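Local structure of hypothetical methylmalonyl-CoA decarboxylase alpha subunit (Sulfolobus tokodaii, 1X0U) at residues Phe337-Asp342 with Asp368-Val373; Trp311-Val317 with Asp344-Ala349. The protein is probably the carboxyl transferase subunit of a larger enzyme, with a crotonase-like fold, and assembles as six chains. All blocks are in the same frame, centred on the assembly; numbering follows the deposited sequence.

Interaction 1. Residues Phe337-Asp342 with Asp368-Val373; sequences FGGSID and DTPGYV
V373 sets its CG2 methyl over the centre of one face of the F337 ring, 3.7 Å from CG of F337, and the two side chains cross at about a right angle. The branch reaches the ring because V373 carries CG1 anti to the backbone N (chi1 170°), which leaves CG2 beside that N and turned to the phenyl. The Y372 ring likewise takes I341 on one face, CG2 lying over its centre, the two side chains running side by side in the same direction; V200 of a second subunit also packs on Y372. Between the rings the backbones form a single bridge: I341 N donates to G371 O at 2.7 Å, in the carbonyl plane, and V373 N donates to I341 O at 2.9 Å. Upstream, T369 OG1 gives its proton to G339 O at 2.9 Å, coming from above the carbonyl plane. G339, at positive phi, brings its CA within 4.1 Å of D368 O. S340 turns its OG back to F337 O at 2.8 Å, an oxygen that S340 N also grips, while water 2 links this OG to Y372 O, and water 1 joins G338 O to D368 O. The arrangement joins the glycine-rich loop before helix 343-358 to the end of strand 363-369 and the turn that follows it, at one end of the parallel strands in a crotonase-like alpha/beta fold.

Interaction 2. Residues Trp311-Val317 with Asp344-Ala349; sequences WAQNIIV and DAADKA
K348 NZ donates three hydrogen bonds to backbone carbonyls across the contact: 2.7 Å to W311 O, 2.7 Å to A312 O and 2.8 Å to I315 O. The bonds to W311 O and I315 O run almost straight on from their carbonyls, whereas NZ stands well above the carbonyl plane of A312. H308 O and water 4 also lie within bonding distance of NZ, so five neutral oxygens share its three N-H and probably stabilise the buried charge. K348 reaches them fully extended, its CG anti to the backbone N (chi1 165°) and every later torsion near 180°. Water 3 gives a proton to D344 OD1 and takes a weak bond from A312 N. The segments belong to a crotonase-like alpha/beta domain: strand 315-322 lies in the mixed sheet that also holds strand 363-369, and helix 343-358 packs against that sheet with the short segments nearly parallel, 15° apart, at 8.8 Å between axes. W311 lays one indole face against D344, whose CB is 3.7 Å from CZ2 of W311, while D347 CB comes to the indole edge; W311 NE1 donates to K228 O. D347 forms a salt bridge with K389. Along the lysine's stem, V317 CG2 meets K348 CE at 3.8 Å, the two side chains sliding past each other in opposite directions. A345 CB packs tightly against I315 CD1, and A312 CB rests 3.7 Å from D344 CB.

Helix 343-358 connects the two contacts: the loop 337-342 of interaction 1 runs into it, with D342 at its N-cap, and its first turns supply residues 344-349 of interaction 2. Their centres are 11 Å apart, and they touch where F337 and D342 meet N314 and where I341 packs on A346. Interaction 2 is the buried one, nearer the chain centre, joining a helix to the sheet through a lysine bonded to backbone carbonyls, an indole on an aspartate and apolar packing. Interaction 1 is partly buried and joins a loop to a strand end and turn, relying on backbone bonds, bridging waters and methyl groups over rings. Both reach the same mixed sheet, through strands 315-322 and 363-369.

Interaction 1. Residues Phe337-Asp342 with Asp368-Val373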
loop_
_atom_site.group_PDB
_atom_site.type_symbol
_atom_site.label_atom_id
_atom_site.label_comp_id
_atom_site.label_asym_id
_atom_site.label_seq_id
_atom_site.Cartn_x
_atom_site.Cartn_y
_atom_site.Cartn_z
ATOM N N PHE A 337 36.946 -3.532 31.552
ATOM C CA PHE A 337 36.169 -2.454 32.162
ATOM C C PHE A 337 35.088 -3.011 33.117
ATOM O O PHE A 337 34.110 -2.330 33.442
ATOM C CB PHE A 337 35.509 -1.589 31.075
ATOM C CG PHE A 337 36.396 -0.488 30.541
ATOM C CD1 PHE A 337 36.362 -0.144 29.193
ATOM C CD2 PHE A 337 37.246 0.212 31.387
ATOM C CE1 PHE A 337 37.171 0.887 28.697
ATOM C CE2 PHE A 337 38.055 1.241 30.904
ATOM C CZ PHE A 337 38.017 1.578 29.556
ATOM N N GLY A 338 35.284 -4.248 33.570
ATOM C CA GLY A 338 34.328 -4.859 34.470
ATOM C C GLY A 338 32.961 -4.998 33.828
ATOM O O GLY A 338 31.971 -5.165 34.522
ATOM N N GLY A 339 32.904 -4.931 32.500
ATOM C CA GLY A 339 31.631 -5.057 31.811
ATOM C C GLY A 339 30.909 -3.729 31.687
ATOM O O GLY A 339 29.817 -3.658 31.143
ATOM N N SER A 340 31.514 -2.676 32.220
ATOM C CA SER A 340 30.928 -1.349 32.139
ATOM C C SER A 340 30.846 -0.973 30.666
ATOM O O SER A 340 31.771 -1.250 29.888
ATOM C CB SER A 340 31.797 -0.337 32.881
ATOM O OG SER A 340 31.958 -0.704 34.240
ATOM N N ILE A 341 29.737 -0.357 30.281
ATOM C CA ILE A 341 29.558 0.041 28.899
ATOM C C ILE A 341 30.330 1.334 28.675
ATOM O O ILE A 341 30.495 2.151 29.589
ATOM C CB ILE A 341 28.052 0.181 28.546
ATOM C CG1 ILE A 341 27.866 1.171 27.401
ATOM C CG2 ILE A 341 27.266 0.575 29.780
ATOM C CD1 ILE A 341 28.380 0.684 26.105
ATOM N N ASP A 342 30.795 1.505 27.445
ATOM C CA ASP A 342 31.625 2.635 27.066
ATOM C C ASP A 342 31.215 3.240 25.711
ATOM O O ASP A 342 30.380 2.679 25.020
ATOM C CB ASP A 342 33.054 2.104 27.003
ATOM C CG ASP A 342 34.052 3.165 26.805
ATOM O OD1 ASP A 342 33.945 4.192 27.509
ATOM O OD2 ASP A 342 34.944 2.963 25.957
ATOM N N ASP A 368 25.487 -8.513 32.248
ATOM C CA ASP A 368 26.339 -8.439 33.429
ATOM C C ASP A 368 27.134 -7.155 33.305
ATOM O O ASP A 368 28.317 -7.161 33.000
ATOM C CB ASP A 368 27.285 -9.643 33.539
ATOM C CG ASP A 368 28.022 -9.674 34.870
ATOM O OD1 ASP A 368 27.655 -8.882 35.771
ATOM O OD2 ASP A 368 28.962 -10.489 35.016
ATOM N N THR A 369 26.453 -6.044 33.527
ATOM C CA THR A 369 27.071 -4.736 33.423
ATOM C C THR A 369 26.643 -3.868 34.602
ATOM O O THR A 369 25.458 -3.794 34.933
ATOM C CB THR A 369 26.685 -4.061 32.079
ATOM O OG1 THR A 369 27.212 -2.730 32.039
ATOM C CG2 THR A 369 25.163 -4.025 31.904
ATOM N N PRO A 370 27.611 -3.214 35.259
ATOM C CA PRO A 370 27.394 -2.342 36.412
ATOM C C PRO A 370 27.078 -0.895 36.040
ATOM O O PRO A 370 26.753 -0.086 36.907
ATOM C CB PRO A 370 28.717 -2.446 37.150
ATOM C CG PRO A 370 29.685 -2.425 36.013
ATOM C CD PRO A 370 29.057 -3.386 35.014
ATOM N N GLY A 371 27.185 -0.567 34.754
ATOM C CA GLY A 371 26.925 0.797 34.325
ATOM C C GLY A 371 27.903 1.242 33.253
ATOM O O GLY A 371 28.364 0.427 32.474
ATOM N N TYR A 372 28.232 2.531 33.224
ATOM C CA TYR A 372 29.143 3.072 32.219
ATOM C C TYR A 372 30.491 3.472 32.795
ATOM O O TYR A 372 30.619 3.662 33.997
ATOM C CB TYR A 372 28.502 4.289 31.528
ATOM C CG TYR A 372 27.209 3.953 30.812
ATOM C CD1 TYR A 372 26.049 3.638 31.533
ATOM C CD2 TYR A 372 27.168 3.846 29.416
ATOM C CE1 TYR A 372 24.894 3.208 30.879
ATOM C CE2 TYR A 372 26.026 3.422 28.762
ATOM C CZ TYR A 372 24.897 3.096 29.498
ATOM O OH TYR A 372 23.797 2.592 28.860
ATOM N N VAL A 373 31.496 3.589 31.927
ATOM C CA VAL A 373 32.838 4.002 32.340
ATOM C C VAL A 373 32.781 5.485 32.674
ATOM O O VAL A 373 32.443 6.304 31.829
ATOM C CB VAL A 373 33.866 3.779 31.215
ATOM C CG1 VAL A 373 35.196 4.432 31.580
ATOM C CG2 VAL A 373 34.051 2.289 30.978
HETATM O O HOH W 1 30.674 -7.630 34.647
HETATM O O HOH W 2 30.174 1.004 35.342
#

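Interaction 2. Residues Trp311-Val317 with Asp344-Ala349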
loop_
_atom_site.group_PDB
_atom_site.type_symbol
_atom_site.label_atom_id
_atom_site.label_comp_id
_atom_site.label_asym_id
_atom_site.label_seq_id
_atom_site.Cartn_x
_atom_site.Cartn_y
_atom_site.Cartn_z
ATOM N N TRP A 311 38.138 -4.701 19.139
ATOM C CA TRP A 311 37.775 -3.317 19.456
ATOM C C TRP A 311 36.737 -3.332 20.583
ATOM O O TRP A 311 35.778 -4.100 20.538
ATOM C CB TRP A 311 37.194 -2.621 18.211
ATOM C CG TRP A 311 36.943 -1.150 18.389
ATOM C CD1 TRP A 311 37.849 -0.205 18.785
ATOM C CD2 TRP A 311 35.717 -0.450 18.146
ATOM N NE1 TRP A 311 37.265 1.039 18.799
ATOM C CE2 TRP A 311 35.958 0.919 18.410
ATOM C CE3 TRP A 311 34.439 -0.845 17.728
ATOM C CZ2 TRP A 311 34.964 1.896 18.267
ATOM C CZ3 TRP A 311 33.449 0.132 17.586
ATOM C CH2 TRP A 311 33.721 1.483 17.854
ATOM N N ALA A 312 36.934 -2.492 21.592
ATOM C CA ALA A 312 36.006 -2.429 22.720
ATOM C C ALA A 312 35.599 -3.839 23.179
ATOM O O ALA A 312 34.466 -4.279 22.951
ATOM C CB ALA A 312 34.764 -1.626 22.327
ATOM N N GLN A 313 36.530 -4.546 23.815
ATOM C CA GLN A 313 36.266 -5.896 24.305
ATOM C C GLN A 313 35.315 -5.736 25.484
ATOM O O GLN A 313 34.869 -6.690 26.107
ATOM C CB GLN A 313 37.581 -6.559 24.705
ATOM C CG GLN A 313 38.598 -6.512 23.581
ATOM C CD GLN A 313 39.720 -7.514 23.749
ATOM O OE1 GLN A 313 40.549 -7.400 24.663
ATOM N NE2 GLN A 313 39.754 -8.509 22.865
ATOM N N ASN A 314 35.038 -4.467 25.738
ATOM C CA ASN A 314 34.137 -3.925 26.736
ATOM C C ASN A 314 32.818 -4.738 26.646
ATOM O O ASN A 314 32.203 -5.064 27.661
ATOM C CB ASN A 314 33.982 -2.433 26.348
ATOM C CG ASN A 314 33.028 -1.674 27.219
ATOM O OD1 ASN A 314 31.889 -2.085 27.429
ATOM N ND2 ASN A 314 33.472 -0.535 27.707
ATOM N N ILE A 315 32.387 -5.052 25.420
ATOM C CA ILE A 315 31.189 -5.866 25.204
ATOM C C ILE A 315 31.458 -6.812 24.049
ATOM O O ILE A 315 32.319 -6.550 23.214
ATOM C CB ILE A 315 29.896 -5.035 24.880
ATOM C CG1 ILE A 315 29.824 -4.682 23.397
ATOM C CG2 ILE A 315 29.871 -3.778 25.717
ATOM C CD1 ILE A 315 30.819 -3.652 22.954
ATOM N N ILE A 316 30.721 -7.912 24.000
ATOM C CA ILE A 316 30.906 -8.899 22.945
ATOM C C ILE A 316 29.684 -9.012 22.052
ATOM O O ILE A 316 28.543 -9.024 22.530
ATOM C CB ILE A 316 31.172 -10.285 23.530
ATOM C CG1 ILE A 316 32.376 -10.230 24.481
ATOM C CG2 ILE A 316 31.410 -11.274 22.407
ATOM C CD1 ILE A 316 32.337 -11.309 25.578
ATOM N N VAL A 317 29.924 -9.094 20.749
ATOM C CA VAL A 317 28.845 -9.228 19.780
ATOM C C VAL A 317 29.305 -10.148 18.672
ATOM O O VAL A 317 30.471 -10.124 18.277
ATOM C CB VAL A 317 28.427 -7.855 19.156
ATOM C CG1 VAL A 317 27.888 -6.921 20.248
ATOM C CG2 VAL A 317 29.610 -7.213 18.404
ATOM N N ASP A 344 32.959 3.509 22.830
ATOM C CA ASP A 344 33.320 2.592 21.761
ATOM C C ASP A 344 32.389 1.389 21.730
ATOM O O ASP A 344 31.932 0.969 20.669
ATOM C CB ASP A 344 34.763 2.103 21.944
ATOM C CG ASP A 344 35.794 3.189 21.668
ATOM O OD1 ASP A 344 36.997 2.934 21.887
ATOM O OD2 ASP A 344 35.412 4.286 21.232
ATOM N N ALA A 345 32.116 0.837 22.907
ATOM C CA ALA A 345 31.264 -0.338 23.039
ATOM C C ALA A 345 29.831 -0.021 22.643
ATOM O O ALA A 345 29.169 -0.819 21.980
ATOM C CB ALA A 345 31.322 -0.855 24.468
ATOM N N ALA A 346 29.352 1.146 23.047
ATOM C CA ALA A 346 28.000 1.549 22.686
ATOM C C ALA A 346 27.916 1.592 21.152
ATOM O O ALA A 346 26.921 1.142 20.563
ATOM C CB ALA A 346 27.682 2.920 23.282
ATOM N N ASP A 347 28.964 2.110 20.502
ATOM C CA ASP A 347 28.980 2.182 19.038
ATOM C C ASP A 347 28.997 0.792 18.420
ATOM O O ASP A 347 28.244 0.485 17.504
ATOM C CB ASP A 347 30.199 2.965 18.531
ATOM C CG ASP A 347 30.053 4.450 18.731
ATOM O OD1 ASP A 347 28.911 4.918 18.860
ATOM O OD2 ASP A 347 31.079 5.150 18.748
ATOM N N LYS A 348 29.883 -0.045 18.930
ATOM C CA LYS A 348 30.007 -1.409 18.453
ATOM C C LYS A 348 28.660 -2.137 18.571
ATOM O O LYS A 348 28.137 -2.669 17.596
ATOM C CB LYS A 348 31.094 -2.094 19.282
ATOM C CG LYS A 348 31.159 -3.608 19.218
ATOM C CD LYS A 348 32.402 -4.050 19.988
ATOM C CE LYS A 348 32.465 -5.539 20.244
ATOM N NZ LYS A 348 33.790 -5.861 20.878
ATOM N N ALA A 349 28.093 -2.143 19.769
ATOM C CA ALA A 349 26.815 -2.816 19.999
ATOM C C ALA A 349 25.666 -2.241 19.169
ATOM O O ALA A 349 24.968 -2.975 18.472
ATOM C CB ALA A 349 26.454 -2.759 21.497
HETATM O O HOH W 3 37.672 0.438 22.733
HETATM O O HOH W 4 33.102 -8.553 20.041
#